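Local coordinates for hemolysin BL lytic component L1 (Bacillus cereus, PDB 7NMQ), which probably acts as one component of the three-part hemolysin BL enterotoxin, an alpha-helical pore-forming toxin that lyses host cell membranes, at residues E8-A13 with T305-Q310; Q78-N83 with K126-V131. One frame throughout, in Å; residues are numbered along the deposited sequence.

How the contacts relate
From the N terminus the chain first enters helix 10-33, whose opening turn is one half of contact 1; the other half, 305-310, lies on helix 275-325, so this pairing closes a loop of nearly 300 residues, most of them helical. Contact 2 is nested inside that loop. It joins helix 45-103 to helix 107-154, the two arms of a long hairpin, with 42 residues between its segments. The centres of the two contacts are about 12 Å apart, and helix 275-325 links them: Ile-307 faces Ala-13 and Leu-10 in contact 1 and also packs on Thr-80 and Val-128 of contact 2. Together they tie four helices into one bundle.

Contact 1: residues E8-A13 with T305-Q310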
ATOM      1  N   GLU A   8      12.815   3.067 -16.473  1.00 22.15           N
ATOM      2  CA  GLU A   8      13.763   2.430 -15.535  1.00 24.47           C
ATOM      3  C   GLU A   8      12.946   1.439 -14.672  1.00 20.73           C
ATOM      4  O   GLU A   8      12.158   0.673 -15.245  1.00 23.71           O
ATOM      5  CB  GLU A   8      14.509   3.521 -14.757  1.00 27.74           C
ATOM      6  CG  GLU A   8      15.070   4.605 -15.637  1.00 31.45           C
ATOM      7  CD  GLU A   8      16.538   4.527 -15.964  1.00 32.58           C
ATOM      8  OE1 GLU A   8      17.143   5.593 -15.893  1.00 31.62           O
ATOM      9  OE2 GLU A   8      17.059   3.424 -16.295  1.00 39.22           O
ATOM     10  N   GLY A   9      13.129   1.403 -13.352  1.00 22.13           N
ATOM     11  CA  GLY A   9      12.436   0.470 -12.449  1.00 20.99           C
ATOM     12  C   GLY A   9      11.083   0.982 -11.990  1.00 18.34           C
ATOM     13  O   GLY A   9      10.596   0.451 -10.966  1.00 19.10           O
ATOM     14  N   LEU A  10      10.459   1.945 -12.682  1.00 15.54           N
ATOM     15  CA  LEU A  10       9.151   2.440 -12.178  1.00 14.93           C
ATOM     16  C   LEU A  10       8.104   1.330 -12.143  1.00 16.98           C
ATOM     17  O   LEU A  10       7.249   1.382 -11.211  1.00 16.57           O
ATOM     18  CB  LEU A  10       8.660   3.644 -12.954  1.00 15.30           C
ATOM     19  CG  LEU A  10       9.441   4.916 -12.696  1.00 15.21           C
ATOM     20  CD1 LEU A  10       8.985   5.989 -13.681  1.00 16.67           C
ATOM     21  CD2 LEU A  10       9.277   5.398 -11.265  1.00 16.50           C
ATOM     22  N   LYS A  11       8.120   0.374 -13.036  1.00 17.86           N
ATOM     23  CA  LYS A  11       7.053  -0.645 -13.104  1.00 18.58           C
ATOM     24  C   LYS A  11       7.014  -1.440 -11.791  1.00 18.31           C
ATOM     25  O   LYS A  11       5.943  -1.571 -11.194  1.00 18.25           O
ATOM     26  CB  LYS A  11       7.274  -1.540 -14.312  1.00 22.10           C
ATOM     27  CG  LYS A  11       6.024  -2.125 -14.918  1.00 27.53           C
ATOM     28  CD  LYS A  11       6.261  -2.749 -16.283  1.00 29.82           C
ATOM     29  CE  LYS A  11       4.990  -3.360 -16.840  1.00 33.90           C
ATOM     30  NZ  LYS A  11       5.271  -4.244 -17.991  1.00 45.54           N
ATOM     31  N   LYS A  12       8.164  -1.914 -11.350  1.00 18.51           N
ATOM     32  CA  LYS A  12       8.277  -2.762 -10.150  1.00 19.10           C
ATOM     33  C   LYS A  12       7.871  -1.928  -8.918  1.00 17.65           C
ATOM     34  O   LYS A  12       7.141  -2.427  -8.071  1.00 17.77           O
ATOM     35  CB  LYS A  12       9.674  -3.383 -10.098  1.00 22.82           C
ATOM     36  CG  LYS A  12       9.899  -4.459 -11.156  1.00 27.37           C
ATOM     37  CD  LYS A  12      11.026  -5.456 -10.875  1.00 30.66           C
ATOM     38  CE  LYS A  12      10.720  -6.411  -9.738  1.00 39.02           C
ATOM     39  NZ  LYS A  12      11.882  -7.264  -9.384  1.00 47.27           N
ATOM     40  N   ALA A  13       8.329  -0.690  -8.824  1.00 17.15           N
ATOM     41  CA  ALA A  13       8.039   0.189  -7.675  1.00 17.39           C
ATOM     42  C   ALA A  13       6.540   0.469  -7.654  1.00 16.17           C
ATOM     43  O   ALA A  13       5.961   0.538  -6.551  1.00 16.05           O
ATOM     44  CB  ALA A  13       8.841   1.456  -7.793  1.00 19.55           C
ATOM     45  N   THR A 305      10.649   5.805  -1.924  1.00 14.15           N
ATOM     46  CA  THR A 305      12.101   6.104  -1.982  1.00 15.44           C
ATOM     47  C   THR A 305      12.665   5.475  -3.252  1.00 15.34           C
ATOM     48  O   THR A 305      13.475   6.130  -3.940  1.00 16.68           O
ATOM     49  CB  THR A 305      12.794   5.636  -0.701  1.00 17.39           C
ATOM     50  OG1 THR A 305      12.259   6.395   0.388  1.00 17.94           O
ATOM     51  CG2 THR A 305      14.291   5.834  -0.739  1.00 19.31           C
ATOM     52  N   ASN A 306      12.201   4.297  -3.614  1.00 15.26           N
ATOM     53  CA  ASN A 306      12.681   3.622  -4.843  1.00 15.32           C
ATOM     54  C   ASN A 306      12.200   4.422  -6.057  1.00 14.95           C
ATOM     55  O   ASN A 306      12.986   4.641  -6.976  1.00 16.29           O
ATOM     56  CB  ASN A 306      12.223   2.175  -4.919  1.00 17.23           C
ATOM     57  CG  ASN A 306      12.869   1.451  -6.069  1.00 23.52           C
ATOM     58  OD1 ASN A 306      14.087   1.532  -6.265  1.00 33.22           O
ATOM     59  ND2 ASN A 306      12.058   0.816  -6.884  1.00 31.16           N
ATOM     60  N   ILE A 307      10.961   4.904  -6.046  1.00 14.67           N
ATOM     61  CA  ILE A 307      10.429   5.743  -7.155  1.00 13.44           C
ATOM     62  C   ILE A 307      11.300   6.987  -7.269  1.00 13.32           C
ATOM     63  O   ILE A 307      11.689   7.364  -8.398  1.00 13.75           O
ATOM     64  CB  ILE A 307       8.944   6.091  -6.979  1.00 13.03           C
ATOM     65  CG1 ILE A 307       8.107   4.815  -7.148  1.00 14.92           C
ATOM     66  CG2 ILE A 307       8.475   7.206  -7.904  1.00 12.97           C
ATOM     67  CD1 ILE A 307       6.625   4.983  -6.906  1.00 16.23           C
ATOM     68  N   GLN A 308      11.628   7.621  -6.148  1.00 13.35           N
ATOM     69  CA  GLN A 308      12.498   8.817  -6.179  1.00 14.21           C
ATOM     70  C   GLN A 308      13.857   8.473  -6.817  1.00 13.96           C
ATOM     71  O   GLN A 308      14.321   9.249  -7.683  1.00 14.28           O
ATOM     72  CB  GLN A 308      12.688   9.355  -4.772  1.00 15.65           C
ATOM     73  CG  GLN A 308      13.671  10.507  -4.810  1.00 19.14           C
ATOM     74  CD  GLN A 308      13.600  11.270  -3.542  1.00 20.42           C
ATOM     75  OE1 GLN A 308      13.951  10.754  -2.495  1.00 23.20           O
ATOM     76  NE2 GLN A 308      13.096  12.492  -3.651  1.00 26.64           N
ATOM     77  N   LYS A 309      14.475   7.376  -6.428  1.00 14.50           N
ATOM     78  CA  LYS A 309      15.755   6.907  -6.993  1.00 15.51           C
ATOM     79  C   LYS A 309      15.608   6.734  -8.509  1.00 15.21           C
ATOM     80  O   LYS A 309      16.540   7.145  -9.240  1.00 17.11           O
ATOM     81  CB  LYS A 309      16.198   5.604  -6.336  1.00 16.79           C
ATOM     82  CG  LYS A 309      17.466   4.972  -6.894  1.00 21.92           C
ATOM     83  CD  LYS A 309      18.022   3.853  -6.020  1.00 27.59           C
ATOM     84  CE  LYS A 309      17.017   2.762  -5.750  1.00 33.80           C
ATOM     85  NZ  LYS A 309      16.419   2.266  -7.008  1.00 43.87           N
ATOM     86  N   GLN A 310      14.493   6.184  -8.981  1.00 14.66           N
ATOM     87  CA  GLN A 310      14.298   5.930 -10.428  1.00 14.70           C
ATOM     88  C   GLN A 310      14.193   7.266 -11.152  1.00 13.34           C
ATOM     89  O   GLN A 310      14.808   7.392 -12.250  1.00 13.99           O
ATOM     90  CB  GLN A 310      13.086   5.097 -10.762  1.00 15.74           C
ATOM     91  CG  GLN A 310      13.100   3.749 -10.077  1.00 17.89           C
ATOM     92  CD  GLN A 310      14.308   2.889 -10.336  1.00 22.16           C
ATOM     93  OE1 GLN A 310      14.926   2.896 -11.411  1.00 24.87           O
ATOM     94  NE2 GLN A 310      14.612   2.066  -9.346  1.00 27.17           N
TER
HETATM   95  O   HOH W   1      11.967  -0.516  -8.989  1.00 26.37           O
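Gln-310 sets CG beside its backbone N (chi1 -58°) and then bends at chi2 (-56°), which folds its amide over Gly-9, whereas Asn-306, with CG swung opposite its own backbone N (chi1 -172°), reaches toward Ala-13. This is where the first turn of helix 10-33 docks on helix 275-325 in the long helical bundle of a ClyA/HBL-like toxin, with Gly-9 as the N-cap residue. Gly-9 N donates to Gln-310 OE1 over 3.0 Å, coming from above the carbonyl plane. The CB of Glu-8 lies against the same oxygen. Gln-310 NE2 turns the other way and donates, within its own amide plane, to Asn-306 OD1, which would help hold the Asn-306 amide with ND2 toward helix 10-33; a further contact from Lys-309 NZ to OD1 is short and doubtful. On the buried side, Leu-10 crosses Ile-307 at about a right angle, CD2 to CG2 3.9 Å, and the same methyl meets Gln-310 CB. Leu-10 also reaches Trp-347 and Ile-350 on helix 330-357. Packing is tightest one turn further on, where Ala-13 CB presses to 3.5 Å from Ile-307 CG1 and 3.4 Å from Asn-306 ND2.

Contact 2: residues Q78-N83 with K126-V131; sequences QKTARN and KEVTDV
Glu-127 OE1 takes two donors from the neighbouring helix, Lys-79 NZ at 3.0 Å and Asn-83 ND2 at 2.9 Å. They come from different directions. The lysine uses the syn lone pair of OE1, on the side of OE2, and forms a salt bridge; the asparagine N-H comes from above the carboxylate plane, in a fairly straight bond of 164° at the hydrogen. OE1 lies almost in the amide plane of Asn-83, while ND2 stands above the carboxylate; the two planes are steeply inclined to each other. The third side of this polar triangle is closed within helix 45-103: Lys-79 NZ donates to Asn-83 OD1, in the carbonyl plane and on a lone pair, over 2.9 Å. That bond settles which end of the amide faces Glu-127 and leaves ND2 as the donor. The lysine ammonium, held by Glu-127 OE1 and Asn-83 OD1, would probably help keep the glutamate ionised.

The two helices, 45-103 and 107-154, form an antiparallel helical hairpin of the ClyA-like bundle, their local axes 170° apart in direction and 10.3 Å apart at closest approach. Beside the polar cluster the interface turns apolar. Thr-80 CG2 meets Val-128 CG2 at 3.9 Å, the two side chains crossing at about a right angle, and Thr-80 OG1 lies near Val-131 CG2 while bonding back to Gln-76 O one turn earlier. Leu-304 of helix 275-325 packs on both Thr-80 and Val-131.

Lys-79 brings its ammonium group to the glutamate by bending at chi2 (65°) and again at chi4, whereas Glu-127 runs extended beyond CG. On the exposed margin, a water donates to Glu-127 OE2 at 2.6 Å and accepts a weak bond from Lys-79 NZ.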
ATOM      1  N   GLN A  78      -1.231   8.649  -4.640  1.00 12.68           N
ATOM      2  CA  GLN A  78      -1.877   8.555  -5.975  1.00 13.22           C
ATOM      3  C   GLN A  78      -1.328   9.635  -6.914  1.00 13.17           C
ATOM      4  O   GLN A  78      -1.204   9.338  -8.135  1.00 14.46           O
ATOM      5  CB  GLN A  78      -3.384   8.697  -5.831  1.00 13.92           C
ATOM      6  CG  GLN A  78      -3.970   7.479  -5.144  1.00 14.32           C
ATOM      7  CD  GLN A  78      -5.411   7.656  -4.761  1.00 15.48           C
ATOM      8  OE1 GLN A  78      -5.851   8.760  -4.487  1.00 16.91           O
ATOM      9  NE2 GLN A  78      -6.130   6.546  -4.670  1.00 16.80           N
ATOM     10  N   LYS A  79      -1.026  10.833  -6.423  1.00 14.16           N
ATOM     11  CA  LYS A  79      -0.464  11.921  -7.283  1.00 14.92           C
ATOM     12  C   LYS A  79       0.906  11.458  -7.781  1.00 13.89           C
ATOM     13  O   LYS A  79       1.283  11.880  -8.905  1.00 15.11           O
ATOM     14  CB  LYS A  79      -0.378  13.241  -6.529  1.00 18.52           C
ATOM     15  CG  LYS A  79       0.213  14.417  -7.270  1.00 22.18           C
ATOM     16  CD  LYS A  79      -0.580  14.862  -8.426  1.00 27.07           C
ATOM     17  CE  LYS A  79      -0.249  16.285  -8.834  1.00 32.33           C
ATOM     18  NZ  LYS A  79       1.208  16.490  -9.041  1.00 30.93           N
ATOM     19  N   THR A  80       1.675  10.702  -7.016  1.00 13.55           N
ATOM     20  CA  THR A  80       2.996  10.183  -7.457  1.00 13.73           C
ATOM     21  C   THR A  80       2.753   9.362  -8.732  1.00 13.17           C
ATOM     22  O   THR A  80       3.521   9.404  -9.682  1.00 13.59           O
ATOM     23  CB  THR A  80       3.640   9.375  -6.321  1.00 14.99           C
ATOM     24  OG1 THR A  80       3.688  10.214  -5.158  1.00 15.94           O
ATOM     25  CG2 THR A  80       5.008   8.864  -6.713  1.00 15.75           C
ATOM     26  N   ALA A  81       1.707   8.528  -8.738  1.00 13.82           N
ATOM     27  CA  ALA A  81       1.348   7.714  -9.917  1.00 13.13           C
ATOM     28  C   ALA A  81       0.846   8.623 -11.045  1.00 12.78           C
ATOM     29  O   ALA A  81       1.171   8.362 -12.214  1.00 12.83           O
ATOM     30  CB  ALA A  81       0.358   6.627  -9.617  1.00 13.72           C
ATOM     31  N   ARG A  82       0.014   9.615 -10.745  1.00 12.27           N
ATOM     32  CA  ARG A  82      -0.500  10.550 -11.762  1.00 13.19           C
ATOM     33  C   ARG A  82       0.702  11.229 -12.437  1.00 12.54           C
ATOM     34  O   ARG A  82       0.638  11.471 -13.643  1.00 13.06           O
ATOM     35  CB  ARG A  82      -1.429  11.575 -11.097  1.00 14.20           C
ATOM     36  CG  ARG A  82      -2.003  12.636 -12.023  1.00 16.52           C
ATOM     37  CD  ARG A  82      -2.599  12.118 -13.318  1.00 20.02           C
ATOM     38  NE  ARG A  82      -3.653  11.173 -13.034  1.00 21.73           N
ATOM     39  CZ  ARG A  82      -4.349  10.467 -13.920  1.00 23.35           C
ATOM     40  NH1 ARG A  82      -4.126  10.573 -15.222  1.00 25.43           N
ATOM     41  NH2 ARG A  82      -5.286   9.643 -13.468  1.00 27.61           N
ATOM     42  N   ASN A  83       1.746  11.561 -11.697  1.00 13.02           N
ATOM     43  CA  ASN A  83       2.937  12.217 -12.305  1.00 12.05           C
ATOM     44  C   ASN A  83       3.603  11.285 -13.320  1.00 12.18           C
ATOM     45  O   ASN A  83       4.114  11.777 -14.314  1.00 12.77           O
ATOM     46  CB  ASN A  83       3.917  12.663 -11.231  1.00 12.96           C
ATOM     47  CG  ASN A  83       3.394  13.821 -10.425  1.00 14.19           C
ATOM     48  OD1 ASN A  83       2.416  14.485 -10.808  1.00 15.95           O
ATOM     49  ND2 ASN A  83       4.058  14.057  -9.290  1.00 15.65           N
ATOM     50  N   LYS A 126      11.322  15.807  -6.853  1.00 14.93           N
ATOM     51  CA  LYS A 126      11.154  16.720  -5.694  1.00 17.13           C
ATOM     52  C   LYS A 126       9.803  16.432  -5.015  1.00 17.11           C
ATOM     53  O   LYS A 126       9.711  16.463  -3.753  1.00 18.74           O
ATOM     54  CB  LYS A 126      11.250  18.187  -6.113  1.00 20.79           C
ATOM     55  CG  LYS A 126      11.321  19.189  -4.976  1.00 26.76           C
ATOM     56  CD  LYS A 126      11.306  20.637  -5.471  1.00 34.47           C
ATOM     57  CE  LYS A 126      11.127  21.625  -4.340  1.00 42.20           C
ATOM     58  NZ  LYS A 126      12.365  21.748  -3.532  1.00 48.99           N
ATOM     59  N   GLU A 127       8.758  16.192  -5.800  1.00 15.56           N
ATOM     60  CA  GLU A 127       7.404  15.947  -5.264  1.00 16.46           C
ATOM     61  C   GLU A 127       7.416  14.662  -4.443  1.00 15.92           C
ATOM     62  O   GLU A 127       6.746  14.633  -3.384  1.00 16.33           O
ATOM     63  CB  GLU A 127       6.337  15.868  -6.337  1.00 17.63           C
ATOM     64  CG  GLU A 127       5.991  17.227  -6.934  1.00 18.53           C
ATOM     65  CD  GLU A 127       4.657  17.290  -7.673  1.00 22.25           C
ATOM     66  OE1 GLU A 127       3.760  16.364  -7.494  1.00 24.46           O
ATOM     67  OE2 GLU A 127       4.478  18.282  -8.400  1.00 30.64           O
ATOM     68  N   VAL A 128       8.153  13.636  -4.858  1.00 16.35           N
ATOM     69  CA  VAL A 128       8.179  12.381  -4.065  1.00 17.74           C
ATOM     70  C   VAL A 128       8.766  12.697  -2.697  1.00 17.54           C
ATOM     71  O   VAL A 128       8.283  12.140  -1.708  1.00 16.97           O
ATOM     72  CB  VAL A 128       8.951  11.214  -4.710  1.00 21.52           C
ATOM     73  CG1 VAL A 128       8.986  10.000  -3.798  1.00 23.64           C
ATOM     74  CG2 VAL A 128       8.340  10.830  -6.016  1.00 24.62           C
ATOM     75  N   THR A 129       9.826  13.483  -2.603  1.00 20.37           N
ATOM     76  CA  THR A 129      10.438  13.871  -1.313  1.00 21.48           C
ATOM     77  C   THR A 129       9.361  14.425  -0.381  1.00 18.18           C
ATOM     78  O   THR A 129       9.342  14.052   0.821  1.00 19.36           O
ATOM     79  CB  THR A 129      11.546  14.903  -1.497  1.00 25.65           C
ATOM     80  OG1 THR A 129      12.557  14.166  -2.175  1.00 32.33           O
ATOM     81  CG2 THR A 129      12.023  15.483  -0.185  1.00 30.63           C
ATOM     82  N   ASP A 130       8.472  15.261  -0.904  1.00 18.72           N
ATOM     83  CA  ASP A 130       7.394  15.875  -0.081  1.00 19.61           C
ATOM     84  C   ASP A 130       6.411  14.803   0.407  1.00 16.24           C
ATOM     85  O   ASP A 130       5.931  14.868   1.546  1.00 16.86           O
ATOM     86  CB  ASP A 130       6.650  16.960  -0.855  1.00 21.30           C
ATOM     87  CG  ASP A 130       7.547  18.147  -1.185  1.00 27.55           C
ATOM     88  OD1 ASP A 130       8.644  18.273  -0.543  1.00 31.71           O
ATOM     89  OD2 ASP A 130       7.160  18.925  -2.065  1.00 36.19           O
ATOM     90  N   VAL A 131       6.104  13.855  -0.445  1.00 14.53           N
ATOM     91  CA  VAL A 131       5.157  12.784  -0.092  1.00 13.91           C
ATOM     92  C   VAL A 131       5.818  11.921   0.967  1.00 14.24           C
ATOM     93  O   VAL A 131       5.161  11.552   1.949  1.00 13.93           O
ATOM     94  CB  VAL A 131       4.733  11.965  -1.307  1.00 14.18           C
ATOM     95  CG1 VAL A 131       3.874  10.782  -0.902  1.00 14.39           C
ATOM     96  CG2 VAL A 131       4.020  12.828  -2.322  1.00 16.47           C
TER
HETATM   97  O   HOH W   2       3.472  17.823 -10.790  1.00 38.13           O